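Local coordinates for protein glycosyltransferase (duf1792) (Streptococcus sanguinis, PDB 5V4A) that forms the C-terminal GT-D-fold glycosyltransferase domain of a longer protein, binds UDP and probably transfers sugar from a nucleotide-sugar donor, at residues E56-E61 with V68-V73; L35-S40 with P94-K99; T75-Y80 with N86-N91; A182-V187 with K205-D210; Y17-G22 with L134-Q139. All coordinates share one frame; numbering follows the deposited sequence.

Overall arrangement
Contacts 1 and 4 are buried, whereas contacts 2, 3 and 5 are partly buried. Contacts 2 and 3 share helix 82-103, gripping it from helix 30-36 and from the loop that leads into it, and contact 1 touches both, with V73 against W88 and M58 against V36. Contact 1, made of apolar side chains and backbone carbonyls, sets helix 48-58 against strand 66-70 of the three-stranded sheet. Contact 4, between helices beside the five-stranded sheet, adds a salt bridge at its outer side and touches contact 1 through I57 and Y209. Contact 2 adds a water bridge to K99 on its exposed side. Contact 5 is aliphatic and lies at the subunit interface.

Contact 1 (E56-E61 with V68-V73); sequences EIMSME and VCLPDV
V68 presents its isopropyl group to the end of helix 48-58. CG1 is anti to the backbone N (chi1 176°) and lies 4.0 Å from I57 O, while CG2, on the backbone N side, comes equally near M60 O (4.0 Å), a carbonyl of the loop that follows the helix. The valine therefore packs against backbone oxygens. I57 O has its polar partner elsewhere, since it accepts the backbone bond from M60 N (3.1 Å). One residue earlier, S59 OG bonds to E56 O at 2.8 Å, from 36° above the carbonyl plane.

The second meeting is methyl to methyl. The M58 chain runs out extended and then turns at its thioether (chi3 54°), which brings CE to 4.3 Å from L70 CD2. V68 and L70, two residues apart in the strand, both meet this segment: L70 at the last turn of the helix, V68 there and at the loop beyond it. This is the helix-to-strand return of a beta-alpha-beta crossover: strand 66-70 pairs in parallel with 24-27 on one edge and 110-111 on the other, while M58 also packs on I103 of helix 82-103 and I57 on Y209 of helix 201-213.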
# COMPACT_ATOMS: atom_id res chain seq x y z
N GLU A 56 5.24 15.50 27.55
CA GLU A 56 4.14 16.39 27.20
C GLU A 56 3.47 15.94 25.91
O GLU A 56 2.23 15.98 25.80
CB GLU A 56 4.63 17.83 27.06
CG GLU A 56 3.48 18.80 26.96
CD GLU A 56 3.90 20.23 26.68
OE1 GLU A 56 5.11 20.53 26.68
OE2 GLU A 56 2.98 21.05 26.40
N ILE A 57 4.26 15.55 24.91
CA ILE A 57 3.71 15.16 23.63
C ILE A 57 2.98 13.82 23.75
O ILE A 57 1.91 13.62 23.14
CB ILE A 57 4.82 15.12 22.57
CG1 ILE A 57 5.47 16.49 22.39
CG2 ILE A 57 4.30 14.66 21.23
CD1 ILE A 57 6.77 16.41 21.59
N MET A 58 3.53 12.90 24.55
CA MET A 58 2.92 11.58 24.76
C MET A 58 1.50 11.66 25.27
O MET A 58 0.70 10.74 25.03
CB MET A 58 3.75 10.75 25.74
CG MET A 58 5.09 10.29 25.22
SD MET A 58 5.98 9.32 26.46
CE MET A 58 4.74 8.08 26.82
N SER A 59 1.17 12.71 26.02
CA SER A 59 -0.12 12.85 26.67
C SER A 59 -1.18 13.48 25.77
O SER A 59 -2.31 13.67 26.22
CB SER A 59 0.03 13.69 27.94
OG SER A 59 0.32 15.03 27.59
N MET A 60 -0.82 13.82 24.54
CA MET A 60 -1.68 14.53 23.60
C MET A 60 -2.57 13.57 22.81
O MET A 60 -2.21 12.42 22.57
CB MET A 60 -0.82 15.35 22.66
CG MET A 60 -0.42 16.63 23.29
SD MET A 60 0.59 17.48 22.12
CE MET A 60 -0.66 18.48 21.32
N GLU A 61 -3.72 14.08 22.38
CA GLU A 61 -4.65 13.28 21.58
C GLU A 61 -4.39 13.45 20.09
O GLU A 61 -3.94 14.50 19.62
CB GLU A 61 -6.10 13.65 21.90
CG GLU A 61 -6.39 13.67 23.40
CD GLU A 61 -7.83 14.04 23.71
OE1 GLU A 61 -8.39 14.90 23.00
OE2 GLU A 61 -8.39 13.48 24.68
N VAL A 68 -0.33 10.57 17.18
CA VAL A 68 0.62 10.23 18.23
C VAL A 68 0.61 8.72 18.41
O VAL A 68 -0.46 8.11 18.53
CB VAL A 68 0.27 10.94 19.55
CG1 VAL A 68 1.20 10.50 20.67
CG2 VAL A 68 0.25 12.47 19.36
N CYS A 69 1.81 8.10 18.42
CA CYS A 69 1.92 6.64 18.41
C CYS A 69 2.60 6.11 19.67
O CYS A 69 3.47 6.77 20.25
CB CYS A 69 2.68 6.16 17.18
SG CYS A 69 1.88 6.64 15.61
N LEU A 70 2.16 4.93 20.08
CA LEU A 70 2.73 4.18 21.19
C LEU A 70 3.04 2.77 20.71
O LEU A 70 2.51 2.33 19.69
CB LEU A 70 1.75 4.11 22.37
CG LEU A 70 1.40 5.43 23.06
CD1 LEU A 70 0.27 5.19 24.05
CD2 LEU A 70 2.62 6.01 23.75
N PRO A 71 3.90 2.04 21.42
CA PRO A 71 4.12 0.63 21.04
C PRO A 71 2.84 -0.17 21.22
O PRO A 71 2.11 -0.01 22.20
CB PRO A 71 5.24 0.18 22.00
CG PRO A 71 5.29 1.18 23.08
CD PRO A 71 4.78 2.47 22.52
N ASP A 72 2.54 -1.01 20.22
CA ASP A 72 1.35 -1.86 20.23
C ASP A 72 1.64 -3.13 21.04
O ASP A 72 1.75 -4.24 20.51
CB ASP A 72 0.93 -2.15 18.79
CG ASP A 72 -0.41 -2.86 18.69
OD1 ASP A 72 -1.00 -3.20 19.73
OD2 ASP A 72 -0.87 -3.09 17.54
N VAL A 73 1.76 -2.95 22.36
CA VAL A 73 2.25 -4.01 23.23
C VAL A 73 1.32 -4.27 24.41
O VAL A 73 1.52 -5.21 25.18
CB VAL A 73 3.67 -3.69 23.74
CG1 VAL A 73 4.62 -3.49 22.57
CG2 VAL A 73 3.65 -2.47 24.64

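Contact 2 (L35-S40 with P94-K99); sequences LVAGRS and PHFLEK
A37 and F96 make the apolar part of the contact. The methyl CB of A37 stands 3.7 Å from F96 CE1, approaching the ring obliquely, and the same methyl is 4.3 Å from K99 CE, so it sits against a ring carbon and a lysine methylene at once. F96 CG lies beside its backbone N (chi1 -56°), which directs the ring at the end of helix 30-36. Within its own helix the ring is covered on one face by H95 CB, 3.6 Å above its centre, and it meets H92 edge-to-face; M33 and D34 of helix 30-36 also touch F96.

A37 is placed there by the way its helix stops. Residues 34-39 form a Schellman motif with G38, at positive phi, as the C-prime residue: G38 N bonds to L35 O at 2.9 Å and R39 N returns to D34 O. A37 is the first residue to leave helical angles, and its methyl still faces helix 82-103.

The polar link runs through water. One water donates to V36 O (2.9 Å) and accepts from K99 NZ (3.0 Å), joining a carbonyl near the helix end to the lysine tip. The K99 chain is stretched as far as CE and turns only at the last bond (chi4 -65°). Among the ionisable groups, R39 NH2 and H95 NE2 stay 5.0 Å apart, without direct contact.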
# COMPACT_ATOMS: atom_id res chain seq x y z
N LEU A 35 13.79 7.81 28.68
CA LEU A 35 14.16 9.19 28.97
C LEU A 35 13.12 9.88 29.86
O LEU A 35 13.48 10.69 30.72
CB LEU A 35 14.33 9.96 27.67
CG LEU A 35 15.63 9.75 26.90
CD1 LEU A 35 15.49 10.26 25.48
CD2 LEU A 35 16.79 10.45 27.61
N VAL A 36 11.83 9.59 29.65
CA VAL A 36 10.80 10.17 30.50
C VAL A 36 10.93 9.67 31.93
O VAL A 36 10.52 10.36 32.87
CB VAL A 36 9.40 9.86 29.94
CG1 VAL A 36 8.31 10.31 30.90
CG2 VAL A 36 9.22 10.52 28.57
N ALA A 37 11.54 8.51 32.12
CA ALA A 37 11.86 8.00 33.45
C ALA A 37 13.18 8.53 33.99
O ALA A 37 13.63 8.09 35.05
CB ALA A 37 11.87 6.47 33.44
N GLY A 38 13.81 9.48 33.29
CA GLY A 38 15.05 10.08 33.78
C GLY A 38 16.30 9.28 33.50
O GLY A 38 17.28 9.42 34.23
N ARG A 39 16.30 8.47 32.44
CA ARG A 39 17.41 7.59 32.09
C ARG A 39 17.96 7.96 30.73
O ARG A 39 17.20 8.30 29.83
CB ARG A 39 16.96 6.12 32.04
CG ARG A 39 16.90 5.42 33.36
CD ARG A 39 15.58 4.69 33.53
NE ARG A 39 15.75 3.47 34.31
CZ ARG A 39 15.67 3.43 35.64
NH1 ARG A 39 15.43 4.54 36.32
NH2 ARG A 39 15.83 2.28 36.28
N SER A 40 19.29 7.96 30.60
CA SER A 40 19.88 8.18 29.29
C SER A 40 19.70 6.93 28.44
O SER A 40 19.54 5.82 28.96
CB SER A 40 21.37 8.52 29.40
OG SER A 40 21.59 9.70 30.16
N PRO A 94 6.73 -4.37 32.92
CA PRO A 94 6.93 -4.43 34.38
C PRO A 94 7.41 -3.11 34.99
O PRO A 94 6.89 -2.70 36.03
CB PRO A 94 7.96 -5.54 34.54
CG PRO A 94 7.63 -6.48 33.41
CD PRO A 94 7.19 -5.61 32.27
N HIS A 95 8.37 -2.43 34.36
CA HIS A 95 8.86 -1.16 34.88
C HIS A 95 7.84 -0.04 34.68
O HIS A 95 7.52 0.68 35.62
CB HIS A 95 10.19 -0.77 34.22
CG HIS A 95 11.39 -1.38 34.88
ND1 HIS A 95 11.99 -2.54 34.42
CD2 HIS A 95 12.11 -0.99 35.95
CE1 HIS A 95 13.03 -2.83 35.19
NE2 HIS A 95 13.12 -1.90 36.13
N PHE A 96 7.33 0.12 33.46
CA PHE A 96 6.74 1.39 33.05
C PHE A 96 5.24 1.35 32.75
O PHE A 96 4.70 2.35 32.26
CB PHE A 96 7.47 1.95 31.82
CG PHE A 96 8.95 2.11 32.01
CD1 PHE A 96 9.45 2.80 33.09
CD2 PHE A 96 9.83 1.56 31.10
CE1 PHE A 96 10.83 2.95 33.27
CE2 PHE A 96 11.20 1.69 31.26
CZ PHE A 96 11.70 2.39 32.36
N LEU A 97 4.55 0.24 33.03
CA LEU A 97 3.14 0.18 32.65
C LEU A 97 2.32 1.25 33.35
O LEU A 97 1.48 1.91 32.73
CB LEU A 97 2.55 -1.20 32.95
CG LEU A 97 1.04 -1.30 32.69
CD1 LEU A 97 0.68 -0.90 31.26
CD2 LEU A 97 0.51 -2.69 33.01
N GLU A 98 2.58 1.46 34.65
CA GLU A 98 1.85 2.48 35.39
C GLU A 98 2.20 3.89 34.94
O GLU A 98 1.38 4.80 35.10
CB GLU A 98 2.11 2.32 36.89
CG GLU A 98 1.16 3.09 37.80
CD GLU A 98 -0.27 2.58 37.74
OE1 GLU A 98 -1.20 3.39 37.91
OE2 GLU A 98 -0.45 1.36 37.53
N LYS A 99 3.38 4.09 34.35
CA LYS A 99 3.69 5.38 33.75
C LYS A 99 2.91 5.58 32.46
O LYS A 99 2.36 6.67 32.22
CB LYS A 99 5.19 5.51 33.49
CG LYS A 99 6.02 5.82 34.74
CD LYS A 99 7.37 6.43 34.40
CE LYS A 99 8.22 6.54 35.66
NZ LYS A 99 7.59 7.49 36.61
O HOH W 1 8.84 9.78 35.16

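Contact 3 (T75-Y80 with N86-N91); sequences TGLERY and NFWSLN
L77 spans the gap to W88 and S89 from a short 3-10 turn, 77-79, in the loop that connects strand 66-70 to helix 82-103 of this GT-D domain. Its CB is directed at the helix. The next atom, CG, sits beside the backbone N (chi1 -78°), and there the chain forks. CD1 continues extended from CA (chi2 -178°) and ends 3.6 Å from S89 CB, the closest approach between the two segments. CD2 turns the other way: it lies 4.2 Å from W88 CB, approaching the indole only obliquely, and 3.9 Å from Y80 CD2 in its own segment. One leucine thus fills the angle between two successive residues of the helix and the tyrosine that follows the turn.

The indole of W88 has F87 CD2 3.7 Å above one face and packs on P71 and V73, the residues that leave the strand. W88 and S89 themselves open the wider pi-type turn at 88-91.

The turn carrying L77 is braced by R79, whose NH1 forms a salt bridge with D72 and whose NH2 bonds to T75 O at 2.8 Å. R79 NE bonds almost straight to G76 O (2.7 Å, 168° at the hydrogen), and the backbone N of R79 reaches that oxygen from the opposite face of its plane.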
# COMPACT_ATOMS: atom_id res chain seq x y z
N THR A 75 -1.53 -5.43 24.39
CA THR A 75 -2.39 -6.58 24.14
C THR A 75 -1.73 -7.42 23.06
O THR A 75 -0.83 -6.98 22.35
CB THR A 75 -3.79 -6.15 23.71
OG1 THR A 75 -4.67 -7.27 23.74
CG2 THR A 75 -3.76 -5.59 22.29
N GLY A 76 -2.22 -8.66 22.92
CA GLY A 76 -1.84 -9.55 21.84
C GLY A 76 -0.37 -9.62 21.49
O GLY A 76 -0.00 -9.48 20.32
N LEU A 77 0.49 -9.84 22.50
CA LEU A 77 1.92 -9.96 22.25
C LEU A 77 2.28 -11.20 21.43
O LEU A 77 3.41 -11.29 20.95
CB LEU A 77 2.68 -9.98 23.57
CG LEU A 77 2.93 -8.68 24.34
CD1 LEU A 77 3.74 -8.96 25.59
CD2 LEU A 77 3.67 -7.68 23.47
N GLU A 78 1.35 -12.15 21.27
CA GLU A 78 1.57 -13.32 20.42
C GLU A 78 1.88 -12.95 18.98
O GLU A 78 2.30 -13.83 18.21
CB GLU A 78 0.33 -14.23 20.45
CG GLU A 78 -0.36 -14.32 21.80
CD GLU A 78 -1.36 -13.21 22.02
OE1 GLU A 78 -1.72 -12.95 23.19
OE2 GLU A 78 -1.78 -12.60 21.02
N ARG A 79 1.65 -11.70 18.58
CA ARG A 79 1.96 -11.26 17.23
C ARG A 79 3.45 -11.15 16.97
O ARG A 79 3.86 -11.06 15.80
CB ARG A 79 1.29 -9.92 16.97
CG ARG A 79 -0.21 -10.01 16.82
CD ARG A 79 -0.86 -8.65 16.88
NE ARG A 79 -0.67 -8.03 18.19
CZ ARG A 79 -0.96 -6.76 18.46
NH1 ARG A 79 -1.45 -5.98 17.51
NH2 ARG A 79 -0.76 -6.28 19.68
N TYR A 80 4.27 -11.14 18.01
CA TYR A 80 5.67 -10.78 17.88
C TYR A 80 6.58 -11.97 18.18
O TYR A 80 6.15 -12.99 18.71
CB TYR A 80 5.99 -9.61 18.81
CG TYR A 80 5.05 -8.43 18.61
CD1 TYR A 80 5.09 -7.67 17.45
CD2 TYR A 80 4.11 -8.10 19.58
CE1 TYR A 80 4.24 -6.61 17.28
CE2 TYR A 80 3.26 -7.04 19.41
CZ TYR A 80 3.33 -6.30 18.26
OH TYR A 80 2.48 -5.24 18.06
N ASN A 86 9.45 -11.34 25.25
CA ASN A 86 10.18 -11.33 26.52
C ASN A 86 10.59 -9.92 26.92
O ASN A 86 10.60 -9.59 28.11
CB ASN A 86 11.40 -12.25 26.41
CG ASN A 86 11.03 -13.72 26.41
OD1 ASN A 86 10.07 -14.13 27.07
ND2 ASN A 86 11.76 -14.52 25.64
N PHE A 87 10.96 -9.08 25.95
CA PHE A 87 11.39 -7.72 26.28
C PHE A 87 10.24 -6.89 26.84
O PHE A 87 10.38 -6.27 27.90
CB PHE A 87 11.98 -7.02 25.07
CG PHE A 87 12.15 -5.53 25.28
CD1 PHE A 87 13.18 -5.04 26.08
CD2 PHE A 87 11.26 -4.63 24.71
CE1 PHE A 87 13.32 -3.67 26.30
CE2 PHE A 87 11.40 -3.27 24.93
CZ PHE A 87 12.43 -2.79 25.71
N TRP A 88 9.12 -6.83 26.12
CA TRP A 88 8.01 -6.00 26.57
C TRP A 88 7.37 -6.56 27.84
O TRP A 88 7.06 -5.80 28.76
CB TRP A 88 6.96 -5.88 25.46
CG TRP A 88 7.44 -5.17 24.24
CD1 TRP A 88 7.69 -5.73 23.02
CD2 TRP A 88 7.71 -3.77 24.11
NE1 TRP A 88 8.11 -4.76 22.14
CE2 TRP A 88 8.13 -3.55 22.78
CE3 TRP A 88 7.64 -2.69 24.98
CZ2 TRP A 88 8.48 -2.28 22.31
CZ3 TRP A 88 7.98 -1.43 24.50
CH2 TRP A 88 8.40 -1.24 23.19
N SER A 89 7.17 -7.88 27.89
CA SER A 89 6.34 -8.47 28.93
C SER A 89 7.09 -8.73 30.23
O SER A 89 6.46 -8.81 31.29
CB SER A 89 5.74 -9.78 28.41
OG SER A 89 5.53 -10.71 29.46
N LEU A 90 8.41 -8.86 30.19
CA LEU A 90 9.20 -9.12 31.38
C LEU A 90 10.19 -8.02 31.71
O LEU A 90 10.79 -8.05 32.79
CB LEU A 90 9.94 -10.45 31.24
CG LEU A 90 9.04 -11.66 30.97
CD1 LEU A 90 9.86 -12.92 30.85
CD2 LEU A 90 8.03 -11.80 32.09
N ASN A 91 10.37 -7.04 30.82
CA ASN A 91 11.33 -5.96 31.03
C ASN A 91 10.68 -4.59 30.98
O ASN A 91 10.75 -3.84 31.96
CB ASN A 91 12.47 -6.08 30.00
CG ASN A 91 13.67 -5.23 30.35
OD1 ASN A 91 13.75 -4.66 31.44
ND2 ASN A 91 14.64 -5.18 29.44

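Contact 4 (A182-V187 with K205-D210); sequences AIKQAV and KVLVYD
K184 and L207 form the tight part of the contact: K184 CG is pressed to 3.5 Å from L207 CD1, closer than usual for two carbons, as the side chains slide past each other in opposite directions. The other leucine branch, CD2, meets I183 CG2 at 3.8 Å, and here the side chains cross at about a right angle. L207 reaches both neighbours because its CG is anti to the backbone N (chi1 -174°), which swings the fork toward helix 180-190. The nearest alpha carbons, those of K184 and L207, are 7.2 Å apart, although the helix axes approach no closer than 11.0 Å and are inclined by 46°, so side chains make the contact.

The other part is polar and lies toward solvent, D210 being partly exposed; apart from the ion pair its contacts are wider, such as K184 CD to D210 CB at 3.8 Å. The K184 chain bends at chi3 (-82°) and runs across D210 at about a right angle, with NZ 2.7 Å from D210 OD2 in a salt bridge, well above the carboxylate plane. D210 OD1 pairs with R53 of helix 48-58, so two cations hold the carboxylate and probably keep it ionised.

K205 points elsewhere: its NZ forms salt bridges with UDP and D220. The two helices lie over one face of the five-stranded parallel sheet, flanking strand 195-199 in the chain as successive beta-alpha-beta connections (165-171 to 195-199 to 218-220); I183, V187 and L207 all rest on V146 of strand 142-148, while L207 and V208 touch T198.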
# COMPACT_ATOMS: atom_id res chain seq x y z
N ALA A 182 19.00 24.71 15.73
CA ALA A 182 19.75 24.83 14.49
C ALA A 182 19.20 23.89 13.42
O ALA A 182 19.16 24.25 12.24
CB ALA A 182 21.23 24.54 14.73
N ILE A 183 18.77 22.70 13.83
CA ILE A 183 18.13 21.78 12.88
C ILE A 183 16.84 22.39 12.36
O ILE A 183 16.58 22.38 11.15
CB ILE A 183 17.89 20.40 13.53
CG1 ILE A 183 19.23 19.72 13.86
CG2 ILE A 183 17.12 19.49 12.57
CD1 ILE A 183 19.10 18.57 14.86
N LYS A 184 16.01 22.94 13.26
CA LYS A 184 14.78 23.61 12.84
C LYS A 184 15.07 24.76 11.88
O LYS A 184 14.37 24.95 10.89
CB LYS A 184 14.00 24.12 14.05
CG LYS A 184 13.13 23.05 14.69
CD LYS A 184 12.07 23.62 15.59
CE LYS A 184 12.58 23.94 16.95
NZ LYS A 184 11.49 24.45 17.82
N GLN A 185 16.13 25.52 12.17
CA GLN A 185 16.48 26.62 11.28
C GLN A 185 16.84 26.11 9.90
O GLN A 185 16.43 26.68 8.88
CB GLN A 185 17.62 27.43 11.89
CG GLN A 185 18.09 28.58 11.03
CD GLN A 185 18.87 29.58 11.84
OE1 GLN A 185 19.54 29.22 12.81
NE2 GLN A 185 18.80 30.85 11.44
N ALA A 186 17.57 25.00 9.84
CA ALA A 186 17.90 24.41 8.55
C ALA A 186 16.64 23.95 7.82
O ALA A 186 16.52 24.14 6.61
CB ALA A 186 18.87 23.24 8.72
N VAL A 187 15.69 23.38 8.56
CA VAL A 187 14.45 22.92 7.93
C VAL A 187 13.71 24.09 7.30
O VAL A 187 13.29 24.03 6.14
CB VAL A 187 13.57 22.17 8.95
CG1 VAL A 187 12.15 22.05 8.43
CG2 VAL A 187 14.16 20.77 9.23
N LYS A 205 10.96 13.42 17.69
CA LYS A 205 9.59 13.59 18.18
C LYS A 205 9.30 15.05 18.50
O LYS A 205 8.21 15.56 18.20
CB LYS A 205 9.38 12.73 19.43
CG LYS A 205 9.42 11.23 19.12
CD LYS A 205 10.78 10.63 19.21
CE LYS A 205 10.73 9.11 18.96
NZ LYS A 205 10.75 8.64 17.53
N VAL A 206 10.28 15.74 19.08
CA VAL A 206 10.12 17.16 19.37
C VAL A 206 10.15 17.96 18.09
O VAL A 206 9.45 18.97 17.95
CB VAL A 206 11.22 17.62 20.34
CG1 VAL A 206 10.95 19.04 20.77
CG2 VAL A 206 11.32 16.67 21.52
N LEU A 207 11.00 17.55 17.15
CA LEU A 207 11.10 18.22 15.86
C LEU A 207 9.77 18.17 15.11
O LEU A 207 9.25 19.20 14.68
CB LEU A 207 12.24 17.57 15.05
CG LEU A 207 12.65 18.19 13.70
CD1 LEU A 207 12.80 19.70 13.77
CD2 LEU A 207 13.91 17.52 13.14
N VAL A 208 9.21 16.96 14.94
CA VAL A 208 7.94 16.88 14.24
C VAL A 208 6.89 17.73 14.94
O VAL A 208 6.15 18.49 14.30
CB VAL A 208 7.46 15.42 14.11
CG1 VAL A 208 5.97 15.44 13.64
CG2 VAL A 208 8.31 14.66 13.12
N TYR A 209 6.77 17.59 16.26
CA TYR A 209 5.77 18.39 16.98
C TYR A 209 5.96 19.87 16.71
O TYR A 209 5.00 20.58 16.37
CB TYR A 209 5.82 18.11 18.48
CG TYR A 209 4.77 18.90 19.21
CD1 TYR A 209 3.52 18.36 19.46
CD2 TYR A 209 5.01 20.21 19.63
CE1 TYR A 209 2.55 19.11 20.12
CE2 TYR A 209 4.03 20.96 20.28
CZ TYR A 209 2.81 20.39 20.53
OH TYR A 209 1.84 21.12 21.18
N ASP A 210 7.19 20.37 16.87
CA ASP A 210 7.44 21.79 16.70
C ASP A 210 7.17 22.23 15.27
O ASP A 210 6.66 23.33 15.04
CB ASP A 210 8.89 22.13 17.09
CG ASP A 210 9.09 22.24 18.59
OD1 ASP A 210 8.10 22.23 19.35
OD2 ASP A 210 10.26 22.34 19.01

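Contact 5 (Y17-G22 with L134-Q139); sequences YLLEKG and LKQLWQ
L19 and L137 meet between the two helices, and the flat groups stand outside that meeting. The Y17 ring carries K21 CG 3.8 Å above the centre of one face and meets W108 edge-to-face. One face of the W138 indole is covered near its rim by L134 O, 3.5 Å above the plane, and by K135 CA at 3.6 Å; the ring also meets F160 with planes at about 55°, and its NE1 bonds to L159 O. The amide of Q139 turns back to the helix, with NE2 3.2 Å from K135 O. It comes from above that carbonyl plane, on the face opposite W138 N, so K135 O accepts two bonds.

The contact itself is aliphatic. L137 CG lies beside its backbone N (chi1 -70°), and CD2 reaches across to L19 CD2 at 3.7 Å and to L18 CB at 4.0 Å. One methyl is set against two consecutive residues of helix 11-21. L19 CD2 has a second, looser neighbour in Q136 CG, 4.3 Å away. The axes run in much the same direction, inclined by 27° and 10.2 Å apart at their closest.

L19 also packs on V128 of the second subunit and Q136 on K135 of that subunit, which puts this helix pair at the dimer interface. L18 rests on M67 of strand 66-70 and on I114. Helix 11-21 leads into strand 24-27 of the three-stranded sheet and helix 127-138 into strand 142-148 of the five-stranded one, so the contact joins the helices that precede the first strand of each sheet.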
# COMPACT_ATOMS: atom_id res chain seq x y z
N TYR A 17 -4.62 5.61 8.21
CA TYR A 17 -4.98 6.93 8.73
C TYR A 17 -4.13 8.02 8.09
O TYR A 17 -4.65 9.06 7.69
CB TYR A 17 -4.84 6.96 10.26
CG TYR A 17 -5.45 8.21 10.93
CD1 TYR A 17 -4.69 9.33 11.18
CD2 TYR A 17 -6.80 8.24 11.26
CE1 TYR A 17 -5.24 10.46 11.79
CE2 TYR A 17 -7.37 9.37 11.84
CZ TYR A 17 -6.59 10.47 12.11
OH TYR A 17 -7.15 11.58 12.70
N LEU A 18 -2.82 7.78 7.99
CA LEU A 18 -1.92 8.76 7.38
C LEU A 18 -2.24 8.95 5.90
O LEU A 18 -2.14 10.07 5.39
CB LEU A 18 -0.46 8.33 7.57
CG LEU A 18 0.07 8.25 9.01
CD1 LEU A 18 1.52 7.75 9.06
CD2 LEU A 18 -0.05 9.61 9.73
N LEU A 19 -2.57 7.87 5.19
CA LEU A 19 -2.94 7.98 3.79
C LEU A 19 -4.26 8.72 3.61
O LEU A 19 -4.41 9.53 2.69
CB LEU A 19 -3.04 6.60 3.15
CG LEU A 19 -1.67 5.93 2.96
CD1 LEU A 19 -1.80 4.43 2.73
CD2 LEU A 19 -0.96 6.59 1.80
N GLU A 20 -5.24 8.42 4.47
CA GLU A 20 -6.55 9.05 4.41
C GLU A 20 -6.49 10.53 4.77
O GLU A 20 -7.04 11.38 4.06
CB GLU A 20 -7.52 8.34 5.34
CG GLU A 20 -8.96 8.82 5.23
CD GLU A 20 -9.65 8.25 4.01
OE1 GLU A 20 -10.27 9.03 3.25
OE2 GLU A 20 -9.59 7.01 3.82
N LYS A 21 -5.84 10.86 5.89
CA LYS A 21 -5.92 12.20 6.44
C LYS A 21 -4.74 13.08 6.06
O LYS A 21 -4.85 14.31 6.15
CB LYS A 21 -6.02 12.14 7.97
CG LYS A 21 -7.23 11.39 8.47
CD LYS A 21 -8.50 11.90 7.82
CE LYS A 21 -9.72 11.59 8.65
NZ LYS A 21 -9.92 12.60 9.74
N GLY A 22 -3.62 12.50 5.64
CA GLY A 22 -2.44 13.28 5.38
C GLY A 22 -1.79 13.84 6.63
O GLY A 22 -1.01 14.78 6.54
N LEU A 134 3.75 2.37 3.12
CA LEU A 134 4.73 3.37 3.52
C LEU A 134 5.30 4.08 2.31
O LEU A 134 5.36 5.31 2.27
CB LEU A 134 5.86 2.73 4.33
CG LEU A 134 5.62 2.45 5.81
CD1 LEU A 134 6.52 1.31 6.30
CD2 LEU A 134 5.88 3.71 6.66
N LYS A 135 5.70 3.31 1.28
CA LYS A 135 6.28 3.93 0.09
C LYS A 135 5.30 4.88 -0.57
O LYS A 135 5.72 5.90 -1.12
CB LYS A 135 6.76 2.89 -0.93
CG LYS A 135 7.97 2.06 -0.48
CD LYS A 135 8.44 1.19 -1.60
CE LYS A 135 9.67 0.41 -1.22
NZ LYS A 135 9.82 -0.70 -2.19
N GLN A 136 4.00 4.58 -0.51
CA GLN A 136 3.00 5.44 -1.12
C GLN A 136 2.91 6.80 -0.44
O GLN A 136 2.44 7.76 -1.04
CB GLN A 136 1.64 4.74 -1.09
CG GLN A 136 0.57 5.36 -2.00
CD GLN A 136 0.89 5.22 -3.48
OE1 GLN A 136 1.61 4.32 -3.89
NE2 GLN A 136 0.36 6.12 -4.29
N LEU A 137 3.37 6.89 0.81
CA LEU A 137 3.37 8.17 1.51
C LEU A 137 4.32 9.17 0.85
O LEU A 137 4.06 10.38 0.87
CB LEU A 137 3.75 7.96 2.97
CG LEU A 137 2.74 7.24 3.86
CD1 LEU A 137 3.38 6.95 5.20
CD2 LEU A 137 1.51 8.11 4.06
N TRP A 138 5.41 8.69 0.27
CA TRP A 138 6.37 9.58 -0.35
C TRP A 138 6.50 9.40 -1.86
O TRP A 138 7.32 10.10 -2.47
CB TRP A 138 7.75 9.44 0.30
CG TRP A 138 8.35 8.04 0.39
CD1 TRP A 138 8.90 7.30 -0.62
CD2 TRP A 138 8.48 7.24 1.58
NE1 TRP A 138 9.35 6.09 -0.15
CE2 TRP A 138 9.12 6.04 1.20
CE3 TRP A 138 8.14 7.43 2.92
CZ2 TRP A 138 9.41 5.03 2.12
CZ3 TRP A 138 8.43 6.42 3.83
CH2 TRP A 138 9.06 5.24 3.43
N GLN A 139 5.72 8.50 -2.48
CA GLN A 139 5.82 8.30 -3.92
C GLN A 139 5.56 9.61 -4.66
O GLN A 139 4.55 10.28 -4.42
CB GLN A 139 4.81 7.24 -4.38
CG GLN A 139 5.19 5.82 -4.10
CD GLN A 139 6.57 5.49 -4.61
OE1 GLN A 139 6.77 5.29 -5.81
NE2 GLN A 139 7.54 5.45 -3.70